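Local coordinates for protein putative trimethylamine methyltransferase (Rhizobium meliloti, PDB 4YYC) that probably acts as a methyltransferase of the trimethylamine methyltransferase (MttB) family and was crystallised with an unidentified small molecule bound, at residues R46-Y51 against T381-T386; T135-V140 against N387-A392; F315-A320 against L352-G357. All blocks are in the same frame, centred on the assembly; numbering follows the deposited sequence.

Contact 1: residues R46-Y51 against T381-T386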
loop_
_atom_site.group_PDB
_atom_site.type_symbol
_atom_site.label_atom_id
_atom_site.label_comp_id
_atom_site.label_asym_id
_atom_site.label_seq_id
_atom_site.Cartn_x
_atom_site.Cartn_y
_atom_site.Cartn_z
ATOM N N ARG A 46 -8.900 14.871 -4.330
ATOM C CA ARG A 46 -9.366 13.490 -4.182
ATOM C C ARG A 46 -10.825 13.318 -4.494
ATOM O O ARG A 46 -11.645 14.090 -3.990
ATOM C CB ARG A 46 -9.097 12.959 -2.751
ATOM C CG ARG A 46 -7.648 12.585 -2.491
ATOM C CD ARG A 46 -7.405 12.247 -1.033
ATOM N NE ARG A 46 -7.203 13.473 -0.240
ATOM C CZ ARG A 46 -8.078 14.038 0.597
ATOM N NH1 ARG A 46 -7.723 15.145 1.201
ATOM N NH2 ARG A 46 -9.282 13.523 0.841
ATOM N N ARG A 47 -11.129 12.351 -5.368
ATOM C CA ARG A 47 -12.507 11.973 -5.696
ATOM C C ARG A 47 -12.859 10.692 -4.963
ATOM O O ARG A 47 -14.023 10.304 -4.912
ATOM C CB ARG A 47 -12.684 11.769 -7.201
ATOM C CG ARG A 47 -12.235 12.920 -8.086
ATOM C CD ARG A 47 -12.879 14.226 -7.703
ATOM N NE ARG A 47 -12.548 15.263 -8.673
ATOM C CZ ARG A 47 -12.482 16.554 -8.382
ATOM N NH1 ARG A 47 -12.166 17.421 -9.324
ATOM N NH2 ARG A 47 -12.727 16.969 -7.147
ATOM N N ILE A 48 -11.856 10.027 -4.413
ATOM C CA ILE A 48 -12.004 8.811 -3.660
ATOM C C ILE A 48 -12.279 9.152 -2.193
ATOM O O ILE A 48 -12.042 10.292 -1.752
ATOM C CB ILE A 48 -10.755 7.892 -3.787
ATOM C CG1 ILE A 48 -9.487 8.610 -3.347
ATOM C CG2 ILE A 48 -10.587 7.451 -5.234
ATOM C CD1 ILE A 48 -8.295 7.647 -3.302
ATOM N N ARG A 49 -12.792 8.165 -1.454
ATOM C CA ARG A 49 -13.188 8.242 -0.045
ATOM C C ARG A 49 -12.023 8.119 0.903
ATOM O O ARG A 49 -10.985 7.514 0.539
ATOM C CB ARG A 49 -14.123 7.062 0.307
ATOM C CG ARG A 49 -15.452 7.130 -0.364
ATOM C CD ARG A 49 -16.262 5.907 -0.034
ATOM N NE ARG A 49 -17.081 5.610 -1.183
ATOM C CZ ARG A 49 -18.167 4.873 -1.147
ATOM N NH1 ARG A 49 -18.578 4.364 0.004
ATOM N NH2 ARG A 49 -18.839 4.659 -2.258
ATOM N N GLU A 50 -12.185 8.648 2.120
ATOM C CA GLU A 50 -11.212 8.444 3.204
ATOM C C GLU A 50 -11.454 7.099 3.895
ATOM O O GLU A 50 -12.599 6.707 4.147
ATOM C CB GLU A 50 -11.276 9.569 4.243
ATOM C CG GLU A 50 -11.190 10.963 3.613
ATOM C CD GLU A 50 -12.565 11.595 3.321
ATOM O OE1 GLU A 50 -13.577 10.883 3.044
ATOM O OE2 GLU A 50 -12.635 12.841 3.378
ATOM N N TYR A 51 -10.381 6.340 4.133
ATOM C CA TYR A 51 -10.483 5.084 4.840
ATOM C C TYR A 51 -10.405 5.325 6.339
ATOM O O TYR A 51 -9.462 6.023 6.803
ATOM C CB TYR A 51 -9.317 4.183 4.423
ATOM C CG TYR A 51 -9.465 2.812 5.022
ATOM C CD1 TYR A 51 -10.453 1.948 4.575
ATOM C CD2 TYR A 51 -8.595 2.345 5.996
ATOM C CE1 TYR A 51 -10.610 0.705 5.112
ATOM C CE2 TYR A 51 -8.735 1.077 6.538
ATOM C CZ TYR A 51 -9.728 0.239 6.081
ATOM O OH TYR A 51 -9.909 -1.018 6.570
ATOM N N THR A 381 -1.189 7.095 3.369
ATOM C CA THR A 381 -1.198 8.563 3.347
ATOM C C THR A 381 -2.306 9.045 2.425
ATOM O O THR A 381 -3.088 9.942 2.750
ATOM C CB THR A 381 0.171 9.091 2.871
ATOM O OG1 THR A 381 1.194 8.663 3.783
ATOM C CG2 THR A 381 0.202 10.581 2.770
ATOM N N LEU A 382 -2.418 8.400 1.265
ATOM C CA LEU A 382 -3.454 8.811 0.312
ATOM C C LEU A 382 -4.833 8.403 0.822
ATOM O O LEU A 382 -5.798 9.197 0.778
ATOM C CB LEU A 382 -3.225 8.161 -1.038
ATOM C CG LEU A 382 -4.273 8.533 -2.106
ATOM C CD1 LEU A 382 -4.108 9.967 -2.498
ATOM C CD2 LEU A 382 -4.192 7.619 -3.306
ATOM N N LEU A 383 -4.971 7.170 1.269
ATOM C CA LEU A 383 -6.298 6.662 1.617
ATOM C C LEU A 383 -6.854 7.303 2.873
ATOM O O LEU A 383 -8.079 7.423 3.022
ATOM C CB LEU A 383 -6.268 5.134 1.758
ATOM C CG LEU A 383 -5.923 4.390 0.470
ATOM C CD1 LEU A 383 -5.970 2.921 0.749
ATOM C CD2 LEU A 383 -6.867 4.728 -0.640
ATOM N N ALA A 384 -5.970 7.785 3.748
ATOM C CA ALA A 384 -6.400 8.556 4.935
ATOM C C ALA A 384 -6.882 9.942 4.577
ATOM O O ALA A 384 -7.459 10.619 5.441
ATOM C CB ALA A 384 -5.237 8.656 5.928
ATOM N N GLY A 385 -6.644 10.415 3.351
ATOM C CA GLY A 385 -7.036 11.785 2.977
ATOM C C GLY A 385 -6.073 12.817 3.524
ATOM O O GLY A 385 -6.491 13.866 4.002
ATOM N N THR A 386 -4.786 12.542 3.471
ATOM C CA THR A 386 -3.811 13.464 4.052
ATOM C C THR A 386 -3.753 14.734 3.186
ATOM O O THR A 386 -3.600 14.661 1.973
ATOM C CB THR A 386 -2.429 12.786 4.185
ATOM O OG1 THR A 386 -2.569 11.582 4.925
ATOM C CG2 THR A 386 -1.417 13.662 4.886
HETATM O O HOH W 1 -8.540 9.052 0.302
#
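Tyr51 N donates to Leu383 O at 2.8 Å in a nearly straight bond (168° at the hydrogen), tying the loop 46-51 to the C-terminal end of helix 368-383, where Gly385, with positive phi, closes the last turn in a Schellman motif. The same Leu383 O also takes a CA-H contact from Glu50. Arg46 lays one face of its guanidinium on the bare Gly385 CA, which sits 3.4 Å above the centre of that plane; the bend at chi3 (-83°) turns the group flat against the glycine. Lacking a side chain, Gly385 lets Glu50 CG close in. NE of Arg46 bonds to Thr135 OG1, and NH1 to the carbonyls of Gly132 and Ala134. An alanine here would be likely to uncover the face of Gly385 and take one donor from each of these three oxygens. Ile48 crosses Leu382 at about a right angle, its CD1 4.1 Å from Leu382 CD2. Tyr51 CB rests on Leu383 CB. A water lies between the backbones, 2.9 Å from Arg49 O and 2.8 Å from Leu382 O, though other acceptors compete for its protons. Helix 404-420 packs on Leu382 and helix 334-350 on Leu383 and Ala384, while on the dimer side Tyr51 OH bonds to Arg49 O of the second subunit and the two copies of Leu383 meet.

Contact 2: residues T135-V140 against N387-A392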
loop_
_atom_site.group_PDB
_atom_site.type_symbol
_atom_site.label_atom_id
_atom_site.label_comp_id
_atom_site.label_asym_id
_atom_site.label_seq_id
_atom_site.Cartn_x
_atom_site.Cartn_y
_atom_site.Cartn_z
ATOM N N THR A 135 -4.732 17.092 -1.670
ATOM C CA THR A 135 -3.496 16.432 -1.198
ATOM C C THR A 135 -2.326 17.091 -1.895
ATOM O O THR A 135 -2.316 17.239 -3.115
ATOM C CB THR A 135 -3.528 14.908 -1.451
ATOM O OG1 THR A 135 -4.530 14.316 -0.627
ATOM C CG2 THR A 135 -2.185 14.248 -1.121
ATOM N N VAL A 136 -1.336 17.507 -1.077
ATOM C CA VAL A 136 -0.168 18.226 -1.550
ATOM C C VAL A 136 1.077 17.465 -1.079
ATOM O O VAL A 136 1.308 17.315 0.115
ATOM C CB VAL A 136 -0.167 19.648 -0.939
ATOM C CG1 VAL A 136 1.087 20.411 -1.292
ATOM C CG2 VAL A 136 -1.405 20.415 -1.400
ATOM N N PHE A 137 1.922 17.069 -2.031
ATOM C CA PHE A 137 3.148 16.337 -1.755
ATOM C C PHE A 137 4.330 17.302 -1.667
ATOM O O PHE A 137 4.524 18.158 -2.553
ATOM C CB PHE A 137 3.451 15.334 -2.842
ATOM C CG PHE A 137 2.467 14.206 -2.935
ATOM C CD1 PHE A 137 1.995 13.577 -1.816
ATOM C CD2 PHE A 137 2.062 13.729 -4.194
ATOM C CE1 PHE A 137 1.112 12.486 -1.934
ATOM C CE2 PHE A 137 1.197 12.648 -4.309
ATOM C CZ PHE A 137 0.717 12.035 -3.185
ATOM N N ALA A 138 5.194 17.083 -0.671
ATOM C CA ALA A 138 6.438 17.834 -0.494
ATOM C C ALA A 138 7.595 16.888 -0.276
ATOM O O ALA A 138 7.389 15.747 0.189
ATOM C CB ALA A 138 6.381 18.754 0.693
ATOM N N PRO A 139 8.813 17.326 -0.570
ATOM C CA PRO A 139 9.960 16.416 -0.361
ATOM C C PRO A 139 10.316 16.076 1.077
ATOM O O PRO A 139 9.804 16.644 2.057
ATOM C CB PRO A 139 11.131 17.151 -1.037
ATOM C CG PRO A 139 10.502 18.214 -1.899
ATOM C CD PRO A 139 9.198 18.548 -1.275
ATOM N N VAL A 140 11.185 15.080 1.176
ATOM C CA VAL A 140 12.002 14.845 2.375
ATOM C C VAL A 140 12.430 16.137 3.062
ATOM O O VAL A 140 12.788 17.115 2.410
ATOM C CB VAL A 140 13.196 13.954 2.037
ATOM C CG1 VAL A 140 14.099 14.606 0.991
ATOM C CG2 VAL A 140 13.959 13.513 3.290
ATOM N N ASN A 387 -3.756 15.914 3.812
ATOM C CA ASN A 387 -3.736 17.167 3.077
ATOM C C ASN A 387 -2.333 17.624 2.723
ATOM O O ASN A 387 -2.119 18.154 1.643
ATOM C CB ASN A 387 -4.429 18.275 3.887
ATOM C CG ASN A 387 -5.902 18.006 4.112
ATOM O OD1 ASN A 387 -6.347 17.938 5.250
ATOM N ND2 ASN A 387 -6.654 17.859 3.044
ATOM N N PHE A 388 -1.363 17.435 3.608
ATOM C CA PHE A 388 -0.011 17.889 3.381
ATOM C C PHE A 388 0.918 16.753 3.727
ATOM O O PHE A 388 0.856 16.231 4.839
ATOM C CB PHE A 388 0.305 19.134 4.205
ATOM C CG PHE A 388 1.713 19.567 4.093
ATOM C CD1 PHE A 388 2.248 19.865 2.848
ATOM C CD2 PHE A 388 2.533 19.678 5.223
ATOM C CE1 PHE A 388 3.556 20.256 2.723
ATOM C CE2 PHE A 388 3.876 20.042 5.093
ATOM C CZ PHE A 388 4.380 20.331 3.837
ATOM N N VAL A 389 1.714 16.345 2.760
ATOM C CA VAL A 389 2.588 15.221 2.927
ATOM C C VAL A 389 4.028 15.688 2.868
ATOM O O VAL A 389 4.660 15.795 1.787
ATOM C CB VAL A 389 2.319 14.150 1.843
ATOM C CG1 VAL A 389 3.114 12.893 2.145
ATOM C CG2 VAL A 389 0.842 13.828 1.700
ATOM N N LEU A 390 4.594 15.888 4.048
ATOM C CA LEU A 390 6.028 16.040 4.167
ATOM C C LEU A 390 6.681 14.698 3.933
ATOM O O LEU A 390 6.094 13.646 4.205
ATOM C CB LEU A 390 6.357 16.564 5.568
ATOM C CG LEU A 390 7.753 17.187 5.737
ATOM C CD1 LEU A 390 7.960 18.328 4.771
ATOM C CD2 LEU A 390 7.875 17.608 7.211
ATOM N N HIS A 391 7.899 14.685 3.387
ATOM C CA HIS A 391 8.652 13.452 3.177
ATOM C C HIS A 391 8.005 12.545 2.130
ATOM O O HIS A 391 8.104 11.317 2.192
ATOM C CB HIS A 391 8.911 12.619 4.418
ATOM C CG HIS A 391 9.249 13.398 5.655
ATOM N ND1 HIS A 391 10.396 14.139 5.798
ATOM C CD2 HIS A 391 8.621 13.455 6.841
ATOM C CE1 HIS A 391 10.445 14.653 7.003
ATOM N NE2 HIS A 391 9.383 14.250 7.667
ATOM N N ALA A 392 7.333 13.135 1.158
ATOM C CA ALA A 392 6.713 12.305 0.116
ATOM C C ALA A 392 7.696 11.597 -0.786
ATOM O O ALA A 392 7.357 10.560 -1.367
ATOM C CB ALA A 392 5.760 13.168 -0.710
#
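Phe137 and Val389 lie side by side, pointing the same way from one face of a parallel strand pair, with Val136 and Phe388 on the other face; strands 134-137 and 388-389 belong to a small mixed sheet that strand 44-45 completes. Val389 meets the Phe137 ring at its edge: CB lies in the ring plane, and CG2 comes 3.7 Å from Phe137 CD1. Phe137 CB also touches Ala392 CB at 3.8 Å, and behind them helix 404-420 covers the same face with Leu414 and Met417. On the other face CG of Phe388 is anti to the backbone N (chi1 175°), which carries the ring alongside Ala138, its CE1 3.8 Å from Ala138 CB. Leu390 N, from the same segment, stands over the centre of that ring, and Trp119 meets it nearly at right angles. Between the faces the ladder alternates: Val136 N donates to Asn387 O, Val389 N to Val136 O, and Ala138 N to Val389 O. Beyond it the 387-392 backbone turns at His391, which has positive phi. The imidazole is covered on one face by Leu390 CG and has Val140 CA at its edge; ND1 bonds to Tyr141 N, while NE2 holds the unidentified ligand. The turn is pinned twice: His391 N reaches Pro139 O from well above the carbonyl plane, at 3.0 Å, and Ala392 N meets Ala138 O nearly along the C=O axis at 2.8 Å.

Contact 3: residues F315-A320 against L352-G357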
loop_
_atom_site.group_PDB
_atom_site.type_symbol
_atom_site.label_atom_id
_atom_site.label_comp_id
_atom_site.label_asym_id
_atom_site.label_seq_id
_atom_site.Cartn_x
_atom_site.Cartn_y
_atom_site.Cartn_z
ATOM N N PHE A 315 -3.006 20.121 11.750
ATOM C CA PHE A 315 -2.834 18.984 12.631
ATOM C C PHE A 315 -1.803 18.070 11.944
ATOM O O PHE A 315 -2.114 17.434 10.920
ATOM C CB PHE A 315 -4.217 18.297 12.744
ATOM C CG PHE A 315 -4.334 17.132 13.702
ATOM C CD1 PHE A 315 -3.461 16.079 13.695
ATOM C CD2 PHE A 315 -5.410 17.054 14.554
ATOM C CE1 PHE A 315 -3.631 15.015 14.537
ATOM C CE2 PHE A 315 -5.627 15.970 15.376
ATOM C CZ PHE A 315 -4.722 14.951 15.385
ATOM N N GLY A 316 -0.609 18.001 12.516
ATOM C CA GLY A 316 0.473 17.153 11.990
ATOM C C GLY A 316 0.664 15.948 12.853
ATOM O O GLY A 316 0.189 15.899 13.988
ATOM N N THR A 317 1.305 14.932 12.318
ATOM C CA THR A 317 1.700 13.779 13.086
ATOM C C THR A 317 2.952 13.211 12.348
ATOM O O THR A 317 2.852 12.897 11.174
ATOM C CB THR A 317 0.560 12.731 13.116
ATOM O OG1 THR A 317 -0.505 13.172 13.984
ATOM C CG2 THR A 317 1.021 11.398 13.619
ATOM N N PHE A 318 4.046 12.994 13.076
ATOM C CA PHE A 318 5.081 12.072 12.640
ATOM C C PHE A 318 4.981 10.909 13.610
ATOM O O PHE A 318 5.168 11.115 14.830
ATOM C CB PHE A 318 6.468 12.672 12.684
ATOM C CG PHE A 318 7.520 11.688 12.350
ATOM C CD1 PHE A 318 7.882 11.478 11.051
ATOM C CD2 PHE A 318 8.105 10.909 13.353
ATOM C CE1 PHE A 318 8.835 10.515 10.733
ATOM C CE2 PHE A 318 9.074 9.964 13.033
ATOM C CZ PHE A 318 9.419 9.771 11.721
ATOM N N ALA A 319 4.683 9.731 13.092
ATOM C CA ALA A 319 4.498 8.577 13.944
ATOM C C ALA A 319 5.079 7.319 13.345
ATOM O O ALA A 319 4.788 6.942 12.209
ATOM C CB ALA A 319 3.028 8.432 14.328
ATOM N N ALA A 320 6.008 6.756 14.069
ATOM C CA ALA A 320 6.624 5.502 13.700
ATOM C C ALA A 320 6.659 4.605 14.921
ATOM O O ALA A 320 6.144 4.986 16.006
ATOM C CB ALA A 320 8.003 5.786 13.141
ATOM N N LEU A 352 -9.084 20.885 11.168
ATOM C CA LEU A 352 -7.792 21.360 10.693
ATOM C C LEU A 352 -7.286 20.499 9.562
ATOM O O LEU A 352 -7.440 19.263 9.589
ATOM C CB LEU A 352 -6.735 21.323 11.813
ATOM C CG LEU A 352 -7.062 22.136 13.076
ATOM C CD1 LEU A 352 -5.931 21.992 14.080
ATOM C CD2 LEU A 352 -7.372 23.567 12.752
ATOM N N PRO A 353 -6.645 21.128 8.560
ATOM C CA PRO A 353 -5.939 20.294 7.581
ATOM C C PRO A 353 -4.892 19.383 8.240
ATOM O O PRO A 353 -4.335 19.731 9.267
ATOM C CB PRO A 353 -5.266 21.319 6.650
ATOM C CG PRO A 353 -5.956 22.591 6.912
ATOM C CD PRO A 353 -6.389 22.562 8.353
ATOM N N PHE A 354 -4.673 18.213 7.649
ATOM C CA PHE A 354 -3.951 17.117 8.276
ATOM C C PHE A 354 -2.653 16.824 7.497
ATOM O O PHE A 354 -2.653 16.770 6.271
ATOM C CB PHE A 354 -4.878 15.880 8.278
ATOM C CG PHE A 354 -4.261 14.679 8.870
ATOM C CD1 PHE A 354 -3.831 14.677 10.170
ATOM C CD2 PHE A 354 -4.119 13.537 8.110
ATOM C CE1 PHE A 354 -3.237 13.547 10.725
ATOM C CE2 PHE A 354 -3.529 12.410 8.636
ATOM C CZ PHE A 354 -3.106 12.404 9.964
ATOM N N ARG A 355 -1.578 16.590 8.251
ATOM C CA ARG A 355 -0.281 16.172 7.721
ATOM C C ARG A 355 0.149 14.913 8.452
ATOM O O ARG A 355 0.058 14.819 9.664
ATOM C CB ARG A 355 0.792 17.258 7.960
ATOM C CG ARG A 355 2.244 16.840 7.704
ATOM C CD ARG A 355 2.948 16.414 8.975
ATOM N NE ARG A 355 4.104 15.579 8.723
ATOM C CZ ARG A 355 5.187 15.524 9.488
ATOM N NH1 ARG A 355 5.396 16.355 10.499
ATOM N NH2 ARG A 355 6.121 14.636 9.198
ATOM N N THR A 356 0.591 13.919 7.693
ATOM C CA THR A 356 1.181 12.685 8.220
ATOM C C THR A 356 1.829 11.944 7.043
ATOM O O THR A 356 1.782 12.379 5.914
ATOM C CB THR A 356 0.168 11.721 8.928
ATOM O OG1 THR A 356 0.893 10.792 9.768
ATOM C CG2 THR A 356 -0.662 10.927 7.944
ATOM N N GLY A 357 2.471 10.842 7.355
ATOM C CA GLY A 357 2.889 9.894 6.324
ATOM C C GLY A 357 4.013 10.314 5.441
ATOM O O GLY A 357 4.947 11.020 5.868
HETATM O O HOH W 2 4.234 10.037 10.217
#
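Phe315 N donates to Pro353 O at 2.8 Å, meeting the carbonyl almost head-on (C=O...N angle 171°). Phe315 O in turn receives Arg355 N at 2.9 Å and, from beside it, the CA-H of Phe354. The next step is looser: Thr317 N makes a weak, bent bond to Arg355 O. The rings of Phe315 and Phe354 leave on the same face of the pair and meet as an offset edge-to-face couple, the edge of Phe354 turned to the face of Phe315, with centroids 5.8 Å apart and planes at 66°. Helix 334-350, which joins the two strands in the chain, packs on both rings through Ala347. Strand 313-322, this helix and the short strand 354-355 thus form a beta-alpha-beta crossover, the unit from which TIM barrels, as in this family, are built. On the opposite face Arg355 bends at chi2 (-96°) and runs along the strand: its CD passes 4.0 Å from Gly316 CA, where a side chain would be tight, and its guanidinium lies over Thr317 O, offset toward the rim. NH2 reaches the edge of the Phe318 ring and bonds to the unidentified ligand; NH1 has a weak bond to Ser273 OG. Thr317 and Thr356 lie side by side. Thr356 OG1 is hydrogen-bonded to Ser340 OG and also lies 3.2 Å from Thr317 O, a second bond that is not settled, whereas Thr317 OG1 turns back to its own chain, donating to Gly316 O at 2.8 Å.

Contacts 1 and 2 share a polar joint at Thr135 OG1, which lies 2.8 Å from both Thr386 O and Arg46 NE, just where the chain passes from helix 368-383 into strand 388-389. Contact 2 meets contact 3 through Phe354 O, 2.8 Å from Asn387 N and 3.0 Å from Phe388 N; their centres are 10 Å apart. Thr386 CG2 packs 3.5 Å from Thr356 N, linking contacts 1 and 3. The unidentified ligand, probably from the crystallisation liquor, is held where contacts 2 and 3 converge: His391 NE2 and Arg355 NH2 bond to the same ligand oxygen. Contact 1 is more remote, the side chain of Thr386 being about 12 Å from the ligand, and faces the second subunit.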